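Local coordinates for ankyrin repeat and SOCS box protein 11 (PDB 4UUC) that serves as the substrate-recognition subunit of a cullin-5-RING E3 ubiquitin ligase, selecting proteins such as BIK for proteasomal degradation, at residues Val126-His130 against Leu157-His163. Sequence-based numbering, arbitrary orientation. Where two conformers were deposited one is given.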
loop_
_atom_site.group_PDB
_atom_site.type_symbol
_atom_site.label_atom_id
_atom_site.label_comp_id
_atom_site.label_asym_id
_atom_site.label_seq_id
_atom_site.Cartn_x
_atom_site.Cartn_y
_atom_site.Cartn_z
ATOM N N VAL A 126 -3.843 8.383 8.058
ATOM C CA VAL A 126 -4.511 7.166 7.613
ATOM C C VAL A 126 -4.557 6.199 8.802
ATOM O O VAL A 126 -3.566 6.044 9.512
ATOM C CB VAL A 126 -3.790 6.507 6.413
ATOM C CG1 VAL A 126 -4.409 5.149 6.086
ATOM C CG2 VAL A 126 -3.839 7.420 5.188
ATOM N N ASN A 127 -5.708 5.572 9.022
ATOM C CA ASN A 127 -5.874 4.610 10.113
ATOM C C ASN A 127 -4.898 3.444 9.978
ATOM O O ASN A 127 -4.953 2.682 9.015
ATOM C CB ASN A 127 -7.317 4.096 10.136
ATOM C CG ASN A 127 -7.559 3.051 11.219
ATOM O OD1 ASN A 127 -6.762 2.888 12.138
ATOM N ND2 ASN A 127 -8.681 2.345 11.113
ATOM N N ILE A 128 -3.998 3.309 10.945
ATOM C CA ILE A 128 -2.982 2.267 10.886
ATOM C C ILE A 128 -3.615 0.870 10.870
ATOM O O ILE A 128 -3.013 -0.081 10.367
ATOM C CB ILE A 128 -1.994 2.385 12.071
ATOM C CG1 ILE A 128 -0.745 1.536 11.809
ATOM C CG2 ILE A 128 -2.672 2.009 13.383
ATOM C CD1 ILE A 128 0.415 1.856 12.738
ATOM N N ASP A 129 -4.832 0.760 11.403
ATOM C CA ASP A 129 -5.556 -0.510 11.443
ATOM C C ASP A 129 -6.694 -0.564 10.424
ATOM O O ASP A 129 -7.677 -1.271 10.631
ATOM C CB ASP A 129 -6.130 -0.761 12.845
ATOM C CG ASP A 129 -5.058 -0.893 13.908
ATOM O OD1 ASP A 129 -4.045 -1.585 13.666
ATOM O OD2 ASP A 129 -5.232 -0.298 14.993
ATOM N N HIS A 130 -6.565 0.178 9.329
ATOM C CA HIS A 130 -7.617 0.221 8.318
ATOM C C HIS A 130 -7.785 -1.129 7.627
ATOM O O HIS A 130 -6.943 -1.519 6.819
ATOM C CB HIS A 130 -7.319 1.297 7.272
ATOM C CG HIS A 130 -8.388 1.441 6.234
ATOM N ND1 HIS A 130 -8.154 1.997 4.993
ATOM C CD2 HIS A 130 -9.700 1.103 6.252
ATOM C CE1 HIS A 130 -9.276 1.996 4.294
ATOM N NE2 HIS A 130 -10.229 1.458 5.034
ATOM N N LEU A 157 4.670 1.425 15.558
ATOM C CA LEU A 157 3.737 2.549 15.539
ATOM C C LEU A 157 2.410 2.214 16.223
ATOM O O LEU A 157 1.534 3.071 16.341
ATOM C CB LEU A 157 3.484 2.995 14.093
ATOM C CG LEU A 157 4.655 3.688 13.392
ATOM C CD1 LEU A 157 4.348 3.896 11.912
ATOM C CD2 LEU A 157 4.979 5.020 14.055
ATOM N N GLY A 158 2.259 0.966 16.658
ATOM C CA GLY A 158 1.120 0.564 17.467
ATOM C C GLY A 158 0.009 -0.162 16.731
ATOM O O GLY A 158 -1.125 -0.212 17.208
ATOM N N ALA A 159 0.326 -0.728 15.571
ATOM C CA ALA A 159 -0.644 -1.523 14.825
ATOM C C ALA A 159 -1.143 -2.699 15.663
ATOM O O ALA A 159 -0.354 -3.367 16.331
ATOM C CB ALA A 159 -0.025 -2.022 13.527
ATOM N N SER A 160 -2.450 -2.943 15.636
ATOM C CA SER A 160 -3.035 -4.058 16.375
ATOM C C SER A 160 -2.519 -5.384 15.827
ATOM O O SER A 160 -2.807 -5.751 14.686
ATOM C CB SER A 160 -4.561 -4.015 16.301
ATOM O OG SER A 160 -5.133 -5.078 17.040
ATOM N N VAL A 161 -1.765 -6.104 16.652
ATOM C CA VAL A 161 -1.045 -7.289 16.200
ATOM C C VAL A 161 -1.950 -8.399 15.665
ATOM O O VAL A 161 -1.556 -9.121 14.749
ATOM C CB VAL A 161 -0.154 -7.856 17.341
ATOM C CG1 VAL A 161 -1.002 -8.409 18.480
ATOM C CG2 VAL A 161 0.793 -8.921 16.805
ATOM N N ASP A 162 -3.157 -8.529 16.212
ATOM C CA ASP A 162 -4.052 -9.622 15.832
ATOM C C ASP A 162 -5.106 -9.211 14.795
ATOM O O ASP A 162 -5.897 -10.040 14.352
ATOM C CB ASP A 162 -4.758 -10.189 17.068
ATOM C CG ASP A 162 -3.824 -10.992 17.967
ATOM O OD1 ASP A 162 -2.976 -11.750 17.439
ATOM O OD2 ASP A 162 -3.944 -10.869 19.205
ATOM N N HIS A 163 -5.110 -7.941 14.400
ATOM C CA HIS A 163 -6.093 -7.444 13.439
ATOM C C HIS A 163 -5.623 -7.696 12.006
ATOM O O HIS A 163 -4.645 -7.097 11.554
ATOM C CB HIS A 163 -6.338 -5.953 13.669
ATOM C CG HIS A 163 -7.549 -5.419 12.968
ATOM N ND1 HIS A 163 -8.044 -4.154 13.202
ATOM C CD2 HIS A 163 -8.360 -5.973 12.036
ATOM C CE1 HIS A 163 -9.107 -3.952 12.443
ATOM N NE2 HIS A 163 -9.322 -5.041 11.728
HETATM O O HOH W 1 -3.526 -4.183 12.430
HETATM O O HOH W 2 -3.621 0.247 16.860
#
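With CG anti to the carbonyl carbon (chi1 -63°), D129 puts OD1 beside the backbone N of S160; I128, its CG1 anti to the backbone N and its chain extended beyond, sends CD1 to L157 and A159. The polar half rests on a nearly straight bond, S160 N to D129 OD1 at 2.9 Å with an N-H...O angle of 163°, received on the syn side of the carboxylate and somewhat tilted from its plane. Water extends this grip: one molecule donates to D129 OD2 and to G158 O, and a second lies within donating distance of D129 OD1 and S160 O, though with more acceptors in reach than it has protons. Replaced by an alanine, D129 would probably leave S160 N without its acceptor and both waters without a bridge to the preceding repeat. The apolar half is I128 CD1 meeting L157 CB at 3.5 Å, with A159 CB 4.0 Å away. Before the acid, N127 OD1 accepts from D129 N in an Asx turn, within a type I turn closed by H130 N to N127 O at 3.0 Å. H163 CE1 comes within 3.5 Å of D129 O, while its NE2 bonds to E131. The contact thus joins equivalent loops of ankyrin repeats 4 and 5: I128 also packs on L122 of helix 115-123 and L154 of helix 148-156, which leads into the second loop through the Schellman motif at G158.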